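Local atomic coordinates of Serine/threonine-protein kinase Tel1 (Chaetomium thermophilum, PDB entry 6SKY), a protein that binds ATP with magnesium and probably phosphorylates serines and threonines that precede glutamine, activating checkpoint signalling when DNA is damaged. Residues G1475-S1480 against A1513-Y1518; A1937-V1942 against L1956-A1961; D2053-M2058 against D2095-R2100; P2558-E2563 against S2571-I2576. One frame throughout, in Å; residues are numbered along the deposited sequence.

Contact 1: G1475-S1480 against A1513-Y1518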
# COMPACT_ATOMS: atom_id res chain seq x y z
N GLY A 1475 -59.18 17.28 25.70
CA GLY A 1475 -59.54 16.52 24.53
C GLY A 1475 -60.98 16.74 24.11
O GLY A 1475 -61.28 16.86 22.92
N TYR A 1476 -61.90 16.80 25.08
CA TYR A 1476 -63.29 17.04 24.74
C TYR A 1476 -63.48 18.41 24.10
O TYR A 1476 -64.20 18.54 23.12
CB TYR A 1476 -64.17 16.91 25.98
CG TYR A 1476 -65.61 17.23 25.69
CD1 TYR A 1476 -66.39 16.35 24.95
CD2 TYR A 1476 -66.19 18.41 26.12
CE1 TYR A 1476 -67.69 16.64 24.67
CE2 TYR A 1476 -67.49 18.70 25.84
CZ TYR A 1476 -68.24 17.81 25.11
OH TYR A 1476 -69.54 18.09 24.83
N ALA A 1477 -62.82 19.43 24.65
CA ALA A 1477 -62.90 20.76 24.08
C ALA A 1477 -62.34 20.80 22.67
O ALA A 1477 -62.95 21.38 21.77
CB ALA A 1477 -62.16 21.75 24.98
N LEU A 1478 -61.18 20.19 22.46
CA LEU A 1478 -60.59 20.17 21.13
C LEU A 1478 -61.53 19.50 20.13
O LEU A 1478 -61.82 20.07 19.07
CB LEU A 1478 -59.24 19.46 21.17
CG LEU A 1478 -58.53 19.24 19.84
CD1 LEU A 1478 -58.45 20.53 19.06
CD2 LEU A 1478 -57.16 18.70 20.11
N SER A 1479 -62.01 18.31 20.45
CA SER A 1479 -62.88 17.59 19.53
C SER A 1479 -64.17 18.34 19.27
O SER A 1479 -64.64 18.42 18.13
CB SER A 1479 -63.18 16.19 20.07
OG SER A 1479 -61.99 15.48 20.32
N SER A 1480 -64.75 18.93 20.32
CA SER A 1480 -66.03 19.61 20.17
C SER A 1480 -65.89 20.88 19.35
O SER A 1480 -66.69 21.14 18.45
CB SER A 1480 -66.61 19.92 21.55
OG SER A 1480 -67.95 20.35 21.45
N ALA A 1513 -69.59 30.31 21.31
CA ALA A 1513 -69.10 31.49 22.03
C ALA A 1513 -69.09 31.25 23.53
O ALA A 1513 -68.11 31.57 24.21
CB ALA A 1513 -69.94 32.71 21.68
N TRP A 1514 -70.18 30.70 24.07
CA TRP A 1514 -70.23 30.42 25.50
C TRP A 1514 -69.14 29.45 25.91
O TRP A 1514 -68.49 29.63 26.95
CB TRP A 1514 -71.60 29.86 25.89
CG TRP A 1514 -71.63 29.36 27.29
CD1 TRP A 1514 -71.89 30.09 28.41
CD2 TRP A 1514 -71.36 28.03 27.74
NE1 TRP A 1514 -71.81 29.29 29.53
CE2 TRP A 1514 -71.48 28.02 29.14
CE3 TRP A 1514 -71.03 26.83 27.09
CZ2 TRP A 1514 -71.29 26.87 29.90
CZ3 TRP A 1514 -70.84 25.70 27.84
CH2 TRP A 1514 -70.97 25.72 29.23
N PHE A 1515 -68.92 28.40 25.11
CA PHE A 1515 -67.94 27.39 25.45
C PHE A 1515 -66.53 27.96 25.40
O PHE A 1515 -65.70 27.65 26.26
CB PHE A 1515 -68.07 26.20 24.50
CG PHE A 1515 -67.37 24.96 24.96
CD1 PHE A 1515 -67.05 24.80 26.29
CD2 PHE A 1515 -67.04 23.97 24.07
CE1 PHE A 1515 -66.41 23.66 26.72
CE2 PHE A 1515 -66.39 22.83 24.50
CZ PHE A 1515 -66.08 22.68 25.83
N SER A 1516 -66.24 28.78 24.39
CA SER A 1516 -64.92 29.39 24.33
C SER A 1516 -64.69 30.34 25.50
O SER A 1516 -63.59 30.37 26.06
CB SER A 1516 -64.74 30.11 23.00
OG SER A 1516 -65.92 30.81 22.65
N LYS A 1517 -65.71 31.10 25.88
CA LYS A 1517 -65.58 31.94 27.07
C LYS A 1517 -65.32 31.10 28.31
O LYS A 1517 -64.46 31.44 29.14
CB LYS A 1517 -66.84 32.78 27.26
CG LYS A 1517 -67.09 33.79 26.17
CD LYS A 1517 -68.36 34.57 26.43
CE LYS A 1517 -68.62 35.59 25.34
NZ LYS A 1517 -69.89 36.34 25.58
N TYR A 1518 -66.06 30.00 28.47
CA TYR A 1518 -65.87 29.12 29.61
C TYR A 1518 -64.44 28.59 29.65
O TYR A 1518 -63.80 28.57 30.71
CB TYR A 1518 -66.87 27.97 29.54
CG TYR A 1518 -66.65 26.93 30.61
CD1 TYR A 1518 -65.95 25.77 30.34
CD2 TYR A 1518 -67.13 27.11 31.89
CE1 TYR A 1518 -65.73 24.82 31.31
CE2 TYR A 1518 -66.93 26.18 32.87
CZ TYR A 1518 -66.23 25.03 32.57
OH TYR A 1518 -66.02 24.10 33.56
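The ring of F1515 reaches across to three residues of helix segment G1475-S1480, and the far end of the ring does the touching. At its edge, near the ring plane, stands the CB of S1480, 4.1 Å from F1515 CE2. A1477 lies against the same end, with its CB 4.1 Å from F1515 CZ. The phenol ring of Y1476, on the same helix as A1477 and S1480, comes within 4.2 Å of F1515 CZ through its CE2. What sends the phenyl group so far is its first torsion: CG stands anti to the backbone N (chi1 -164°), and the ring bridges segment axes that are 11.8 Å apart at their closest. An alanine at F1515 is likely to open a gap between the two helices and leave A1477 and S1480 without their apolar partner. The contact thus illustrates how one phenylalanine, set against two small residues and a tyrosine, can join helices that run nearly antiparallel, at 149°. Such pairing belongs to the alpha-solenoid part of the chain. Helix 1448-1461 touches both sides of the pair, through I1459 against F1515 and T1455 against Y1476, while Y1476 continues to L1435 and R1439 of helix 1429-1441.

Contact 2: A1937-V1942 against L1956-A1961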
# COMPACT_ATOMS: atom_id res chain seq x y z
N ALA A 1937 -13.62 -21.24 1.34
CA ALA A 1937 -12.88 -20.19 0.66
C ALA A 1937 -12.73 -20.48 -0.82
O ALA A 1937 -12.61 -21.63 -1.24
CB ALA A 1937 -11.51 -20.01 1.29
N SER A 1938 -12.73 -19.41 -1.61
CA SER A 1938 -12.52 -19.44 -3.05
C SER A 1938 -12.44 -18.00 -3.52
O SER A 1938 -12.63 -17.07 -2.73
CB SER A 1938 -13.63 -20.20 -3.78
OG SER A 1938 -14.91 -19.75 -3.38
N LEU A 1939 -12.12 -17.82 -4.80
CA LEU A 1939 -12.13 -16.47 -5.37
C LEU A 1939 -13.53 -15.89 -5.38
O LEU A 1939 -13.70 -14.67 -5.22
CB LEU A 1939 -11.56 -16.49 -6.78
CG LEU A 1939 -10.06 -16.74 -6.97
CD1 LEU A 1939 -9.76 -17.14 -8.40
CD2 LEU A 1939 -9.27 -15.51 -6.62
N SER A 1940 -14.55 -16.74 -5.53
CA SER A 1940 -15.92 -16.26 -5.56
C SER A 1940 -16.34 -15.73 -4.20
O SER A 1940 -17.01 -14.70 -4.11
CB SER A 1940 -16.86 -17.39 -5.99
OG SER A 1940 -17.03 -18.33 -4.96
N THR A 1941 -15.97 -16.42 -3.12
CA THR A 1941 -16.35 -15.98 -1.79
C THR A 1941 -15.63 -14.70 -1.41
O THR A 1941 -16.22 -13.82 -0.76
CB THR A 1941 -16.08 -17.10 -0.79
OG1 THR A 1941 -17.09 -18.10 -0.92
CG2 THR A 1941 -16.10 -16.57 0.62
N VAL A 1942 -14.38 -14.56 -1.81
CA VAL A 1942 -13.67 -13.30 -1.59
C VAL A 1942 -14.35 -12.18 -2.37
O VAL A 1942 -14.44 -11.05 -1.89
CB VAL A 1942 -12.19 -13.45 -1.98
CG1 VAL A 1942 -11.47 -12.13 -1.82
CG2 VAL A 1942 -11.55 -14.50 -1.13
N LEU A 1956 -13.48 -4.57 -8.56
CA LEU A 1956 -13.44 -4.42 -10.01
C LEU A 1956 -12.47 -5.39 -10.65
O LEU A 1956 -12.74 -5.92 -11.72
CB LEU A 1956 -13.08 -2.98 -10.37
CG LEU A 1956 -12.77 -2.68 -11.83
CD1 LEU A 1956 -13.96 -2.99 -12.70
CD2 LEU A 1956 -12.39 -1.23 -11.98
N ALA A 1957 -11.36 -5.68 -9.97
CA ALA A 1957 -10.40 -6.66 -10.49
C ALA A 1957 -11.02 -8.05 -10.59
O ALA A 1957 -11.01 -8.67 -11.66
CB ALA A 1957 -9.17 -6.69 -9.59
N PHE A 1958 -11.55 -8.55 -9.48
CA PHE A 1958 -12.12 -9.89 -9.46
C PHE A 1958 -13.34 -10.00 -10.36
O PHE A 1958 -13.54 -11.02 -11.03
CB PHE A 1958 -12.48 -10.28 -8.03
CG PHE A 1958 -11.30 -10.52 -7.14
CD1 PHE A 1958 -10.58 -9.47 -6.63
CD2 PHE A 1958 -10.92 -11.79 -6.81
CE1 PHE A 1958 -9.50 -9.69 -5.82
CE2 PHE A 1958 -9.84 -12.01 -6.00
CZ PHE A 1958 -9.14 -10.96 -5.51
N ARG A 1959 -14.16 -8.95 -10.41
CA ARG A 1959 -15.33 -8.97 -11.27
C ARG A 1959 -14.94 -8.92 -12.74
O ARG A 1959 -15.56 -9.59 -13.56
CB ARG A 1959 -16.25 -7.81 -10.94
CG ARG A 1959 -17.38 -8.18 -10.04
CD ARG A 1959 -18.12 -9.38 -10.54
NE ARG A 1959 -18.99 -9.90 -9.50
CZ ARG A 1959 -19.70 -11.01 -9.61
NH1 ARG A 1959 -20.46 -11.41 -8.60
NH2 ARG A 1959 -19.64 -11.73 -10.71
N GLY A 1960 -13.94 -8.12 -13.10
CA GLY A 1960 -13.49 -8.11 -14.47
C GLY A 1960 -12.94 -9.45 -14.90
O GLY A 1960 -13.16 -9.89 -16.03
N ALA A 1961 -12.22 -10.13 -14.01
CA ALA A 1961 -11.72 -11.46 -14.35
C ALA A 1961 -12.87 -12.44 -14.58
O ALA A 1961 -12.89 -13.16 -15.58
CB ALA A 1961 -10.79 -11.96 -13.26
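F1958 and L1939 make the main apolar contact, with V1942 adding a looser one. The CD2 methyl of L1939 comes to the edge of the phenyl ring, near its plane, 3.6 Å from F1958 CE2 and 4.1 Å from F1958 CD2. The two side chains cross at about a right angle, and the CD2 branch of the leucine carries the touch. In F1958, CG lies anti to the carbonyl carbon (chi1 -70°), and this brings the CE2 corner of the ring against L1939. One turn on from L1939, V1942 offers its CG1 at 4.5 Å from F1958 CE2.

None of the polar bonds joins the two segments. At the start of the first, S1938 takes the N-cap position of helix 1939-1948; its O accepts from V1942 N at 3.2 Å, and its OG shares a hydrogen bond of 3.0 Å with S1940 OG. In the second, R1959 makes a salt bridge with D1977.

Aromatic contact extends to the second subunit, where H2217 of that copy meets the F1958 ring with planes about 60° apart. L1939 and V1942 also pack on S2185 and L2214, respectively, of the same neighbouring subunit. The pattern is that of a helical hairpin: two consecutive, roughly antiparallel helices, 1939-1948 and 1953-1968, joined by a short connection within the FAT region, whose apolar seam here also belongs to the dimer interface.

Contact 3: D2053-M2058 against D2095-R2100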
# COMPACT_ATOMS: atom_id res chain seq x y z
N ASP A 2053 -42.93 27.17 -10.69
CA ASP A 2053 -44.08 26.50 -10.10
C ASP A 2053 -44.17 25.05 -10.53
O ASP A 2053 -44.53 24.18 -9.72
CB ASP A 2053 -45.34 27.25 -10.47
CG ASP A 2053 -45.17 28.75 -10.36
OD1 ASP A 2053 -44.98 29.25 -9.24
OD2 ASP A 2053 -45.20 29.43 -11.41
N THR A 2054 -43.83 24.75 -11.78
CA THR A 2054 -43.78 23.37 -12.23
C THR A 2054 -42.73 22.58 -11.46
O THR A 2054 -42.95 21.42 -11.08
CB THR A 2054 -43.48 23.32 -13.72
OG1 THR A 2054 -44.20 24.35 -14.39
CG2 THR A 2054 -43.87 21.98 -14.30
N VAL A 2055 -41.58 23.20 -11.21
CA VAL A 2055 -40.52 22.51 -10.49
C VAL A 2055 -40.91 22.27 -9.05
O VAL A 2055 -40.65 21.21 -8.48
CB VAL A 2055 -39.20 23.29 -10.61
CG1 VAL A 2055 -38.05 22.41 -10.24
CG2 VAL A 2055 -39.03 23.80 -12.01
N ARG A 2056 -41.55 23.26 -8.42
CA ARG A 2056 -42.03 23.05 -7.05
C ARG A 2056 -43.06 21.94 -7.00
O ARG A 2056 -43.07 21.14 -6.06
CB ARG A 2056 -42.61 24.34 -6.49
CG ARG A 2056 -41.59 25.34 -6.04
CD ARG A 2056 -42.26 26.65 -5.74
NE ARG A 2056 -41.32 27.68 -5.32
CZ ARG A 2056 -41.62 28.97 -5.27
NH1 ARG A 2056 -40.71 29.84 -4.86
NH2 ARG A 2056 -42.82 29.39 -5.63
N SER A 2057 -43.94 21.86 -7.99
CA SER A 2057 -44.93 20.80 -8.00
C SER A 2057 -44.27 19.44 -8.13
O SER A 2057 -44.69 18.47 -7.47
CB SER A 2057 -45.92 21.02 -9.13
OG SER A 2057 -46.51 22.30 -9.02
N MET A 2058 -43.23 19.33 -8.95
CA MET A 2058 -42.56 18.04 -9.11
C MET A 2058 -41.81 17.65 -7.84
O MET A 2058 -41.83 16.48 -7.44
CB MET A 2058 -41.61 18.09 -10.29
CG MET A 2058 -40.98 16.77 -10.60
SD MET A 2058 -42.13 15.57 -11.27
CE MET A 2058 -42.54 16.36 -12.81
N ASP A 2095 -34.95 24.10 -1.01
CA ASP A 2095 -34.40 25.26 -0.30
C ASP A 2095 -33.72 26.22 -1.26
O ASP A 2095 -33.93 27.43 -1.18
CB ASP A 2095 -33.43 24.82 0.78
CG ASP A 2095 -34.13 24.43 2.06
OD1 ASP A 2095 -35.37 24.44 2.09
OD2 ASP A 2095 -33.43 24.12 3.05
N ILE A 2096 -32.87 25.71 -2.15
CA ILE A 2096 -32.21 26.65 -3.05
C ILE A 2096 -33.13 27.16 -4.15
O ILE A 2096 -32.87 28.23 -4.71
CB ILE A 2096 -30.94 26.10 -3.71
CG1 ILE A 2096 -31.28 24.93 -4.62
CG2 ILE A 2096 -29.91 25.72 -2.68
CD1 ILE A 2096 -31.15 25.25 -6.06
N LEU A 2097 -34.20 26.44 -4.48
CA LEU A 2097 -35.13 26.98 -5.47
C LEU A 2097 -35.86 28.21 -4.96
O LEU A 2097 -36.38 29.00 -5.75
CB LEU A 2097 -36.14 25.92 -5.88
CG LEU A 2097 -35.68 24.87 -6.88
CD1 LEU A 2097 -36.83 23.96 -7.20
CD2 LEU A 2097 -35.16 25.53 -8.12
N ASN A 2098 -35.90 28.40 -3.64
CA ASN A 2098 -36.74 29.42 -3.03
C ASN A 2098 -35.95 30.60 -2.50
O ASN A 2098 -36.49 31.40 -1.73
CB ASN A 2098 -37.56 28.81 -1.90
CG ASN A 2098 -38.66 27.92 -2.40
OD1 ASN A 2098 -39.21 28.14 -3.47
ND2 ASN A 2098 -38.99 26.91 -1.63
N VAL A 2099 -34.69 30.73 -2.86
CA VAL A 2099 -33.92 31.89 -2.41
C VAL A 2099 -34.37 33.11 -3.18
O VAL A 2099 -34.67 33.05 -4.38
CB VAL A 2099 -32.41 31.65 -2.55
CG1 VAL A 2099 -31.96 30.57 -1.62
CG2 VAL A 2099 -32.07 31.30 -3.96
N ARG A 2100 -34.42 34.25 -2.49
CA ARG A 2100 -34.90 35.49 -3.08
C ARG A 2100 -33.85 36.58 -3.15
O ARG A 2100 -34.00 37.50 -3.96
CB ARG A 2100 -36.11 36.01 -2.30
CG ARG A 2100 -37.37 35.20 -2.54
CD ARG A 2100 -38.37 35.33 -1.40
NE ARG A 2100 -37.90 34.66 -0.18
CZ ARG A 2100 -38.69 34.33 0.84
NH1 ARG A 2100 -38.18 33.74 1.91
NH2 ARG A 2100 -39.99 34.59 0.79
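The side-chain oxygen of N2098 is gripped twice by one guanidinium group, that of R2056. The firmer bond comes from NH1, with R2056 NH1 2.7 Å from N2098 OD1 and an N-H...O angle of 132°. A weak second bond joins R2056 NE to the same OD1 at 2.8 Å. Both donors converge on one acceptor, so neither bond can be straight, and OD1 sits at the guanidinium edge, a little out of its plane. The amide and guanidinium planes are turned 54° apart. R2056 gets there by leaving CB with CG anti to the carbonyl carbon (chi1 -78°) and then running extended from CG to NE. Its positive charge would probably polarise the amide carbonyl that it holds. A methionine in place of R2056 would remove both N-H donors, which is likely to leave N2098 OD1 without these partners and its amide freer to turn.

Beside this polar link lies an apolar one. V2055 CG1 meets L2097 CD1 at 3.6 Å, methyl to methyl, with the side chains crossing at about a right angle. Neighbouring residues on each backbone thus supply one polar and one apolar connection.

The first segment belongs to helix 2052-2070 and the second lies at the C-terminal part of helix 2077-2097 and beyond, both in the FAT domain. M2046 of helix 2035-2047 touches V2055 and L2097 alike, while I2096 and V2099 pack on helices 2102-2119 and 2124-2143.

Contact 4: P2558-E2563 against S2571-I2576; sequences PTLQIE and SHVPMI
L2560 and I2562 face V2573 and P2574, and all four meet through carbon atoms. The CD2 methyl of L2560 lies against the proline ring, 3.8 Å from P2574 CG and 4.1 Å from P2574 CD, the leucine side chain crossing that of the proline at about a right angle. The same methyl is 4.2 Å from V2573 CG1. I2562 reaches the same valine methyl from a different direction, with I2562 CD1 3.8 Å from V2573 CG1. One valine methyl therefore touches both the leucine and the isoleucine. Its place follows from the first torsion, for CG1 of V2573 is anti to the backbone N (chi1 -154°). Farther along, P2558 CD approaches I2576 CD1 at 4.2 Å.

The order of these pairs shows two segments running in opposite senses, yet joined by side chains alone: their nearest CA atoms, those of I2562 and V2573, are still 7.8 Å apart. Backbone groups are fixed by outside partners instead. The O of L2560 accepts a hydrogen bond from K2650 NZ, that of I2562 from H2463 NE2, and I2576 bonds to the backbone of I2555.

Both segments lie in the loop between helix 2541-2552 and strand 2576-2585 in the kinase part of the chain, I2576 being the first residue of the strand. Y2605 of strand 2604-2611 touches both L2560 and P2574, and the same strand carries L2608 and K2610 of the nucleotide pocket. The L2560 side chain is about 13 Å from the bound ATP analogue, so the contact packs the loop against the sheet without lining the site.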
# COMPACT_ATOMS: atom_id res chain seq x y z
N PRO A 2558 -17.18 15.55 45.61
CA PRO A 2558 -15.76 15.50 45.25
C PRO A 2558 -15.44 14.50 44.17
O PRO A 2558 -14.39 14.62 43.54
CB PRO A 2558 -15.07 15.14 46.57
CG PRO A 2558 -16.08 15.39 47.61
CD PRO A 2558 -17.40 15.11 46.99
N THR A 2559 -16.31 13.53 43.93
CA THR A 2559 -16.10 12.50 42.93
C THR A 2559 -16.86 12.77 41.65
O THR A 2559 -16.96 11.88 40.80
CB THR A 2559 -16.50 11.14 43.49
OG1 THR A 2559 -17.90 11.17 43.82
CG2 THR A 2559 -15.72 10.85 44.73
N LEU A 2560 -17.41 13.96 41.49
CA LEU A 2560 -18.09 14.34 40.26
C LEU A 2560 -17.07 14.89 39.27
O LEU A 2560 -16.24 15.73 39.64
CB LEU A 2560 -19.17 15.38 40.54
CG LEU A 2560 -19.77 16.08 39.33
CD1 LEU A 2560 -20.69 15.14 38.61
CD2 LEU A 2560 -20.50 17.32 39.76
N GLN A 2561 -17.14 14.43 38.03
CA GLN A 2561 -16.24 14.90 36.99
C GLN A 2561 -16.76 16.21 36.42
O GLN A 2561 -17.82 16.24 35.79
CB GLN A 2561 -16.10 13.84 35.90
CG GLN A 2561 -15.95 12.44 36.43
CD GLN A 2561 -15.49 11.46 35.38
OE1 GLN A 2561 -16.11 10.42 35.18
NE2 GLN A 2561 -14.40 11.78 34.71
N ILE A 2562 -16.03 17.29 36.65
CA ILE A 2562 -16.41 18.62 36.20
C ILE A 2562 -15.61 18.95 34.95
O ILE A 2562 -14.38 18.86 34.95
CB ILE A 2562 -16.16 19.66 37.30
CG1 ILE A 2562 -16.87 19.27 38.59
CG2 ILE A 2562 -16.61 21.03 36.86
CD1 ILE A 2562 -16.62 20.22 39.71
N GLU A 2563 -16.30 19.33 33.89
CA GLU A 2563 -15.62 19.77 32.69
C GLU A 2563 -15.09 21.18 32.88
O GLU A 2563 -15.62 21.96 33.66
CB GLU A 2563 -16.55 19.72 31.48
CG GLU A 2563 -17.24 18.39 31.29
CD GLU A 2563 -16.26 17.26 31.03
OE1 GLU A 2563 -15.23 17.50 30.37
OE2 GLU A 2563 -16.53 16.13 31.50
N SER A 2571 -20.93 28.05 38.33
CA SER A 2571 -22.15 28.15 39.13
C SER A 2571 -23.16 27.07 38.79
O SER A 2571 -23.97 26.70 39.64
CB SER A 2571 -22.78 29.53 38.96
OG SER A 2571 -23.05 29.78 37.59
N HIS A 2572 -23.12 26.55 37.57
CA HIS A 2572 -24.03 25.51 37.13
C HIS A 2572 -23.67 24.13 37.65
O HIS A 2572 -24.20 23.14 37.15
CB HIS A 2572 -24.09 25.47 35.60
CG HIS A 2572 -22.79 25.08 34.97
ND1 HIS A 2572 -22.46 23.77 34.72
CD2 HIS A 2572 -21.75 25.83 34.54
CE1 HIS A 2572 -21.26 23.73 34.16
NE2 HIS A 2572 -20.81 24.96 34.04
N VAL A 2573 -22.77 24.05 38.63
CA VAL A 2573 -22.29 22.77 39.13
C VAL A 2573 -23.14 22.36 40.33
O VAL A 2573 -23.35 23.16 41.24
CB VAL A 2573 -20.81 22.84 39.51
CG1 VAL A 2573 -20.17 21.47 39.42
CG2 VAL A 2573 -20.09 23.82 38.61
N PRO A 2574 -23.63 21.12 40.38
CA PRO A 2574 -24.46 20.70 41.51
C PRO A 2574 -23.66 20.63 42.80
O PRO A 2574 -22.61 20.00 42.85
CB PRO A 2574 -24.96 19.32 41.08
CG PRO A 2574 -23.95 18.85 40.12
CD PRO A 2574 -23.50 20.06 39.38
N MET A 2575 -24.17 21.27 43.84
CA MET A 2575 -23.58 21.15 45.16
C MET A 2575 -24.19 19.97 45.90
O MET A 2575 -25.23 19.44 45.51
CB MET A 2575 -23.79 22.43 45.97
CG MET A 2575 -23.29 23.67 45.27
SD MET A 2575 -21.50 23.83 45.30
CE MET A 2575 -21.23 24.80 43.83
N ILE A 2576 -23.51 19.53 46.95
CA ILE A 2576 -24.07 18.48 47.79
C ILE A 2576 -25.22 19.07 48.59
O ILE A 2576 -25.04 20.01 49.36
CB ILE A 2576 -23.01 17.87 48.71
CG1 ILE A 2576 -22.01 17.05 47.91
CG2 ILE A 2576 -23.67 17.00 49.75
CD1 ILE A 2576 -21.00 16.37 48.77

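Overall arrangement
Contacts 1, 2 and 3 each join two helices of the solenoid portion, whereas contact 4 joins two parts of one loop beside the kinase sheet. The first three are buried; contact 4 is only partly so. Contacts 1 and 2 both centre on a phenylalanine, but only contact 2 is also met by the second subunit. Contact 3 alone is tied by hydrogen bonds between its segments, the other three relying on apolar touch. Contacts 2 and 3 share the FAT region, yet their centres are 46 Å apart. No two contacts touch, and contacts 2 and 4 lie on opposite sides of the chain's centre.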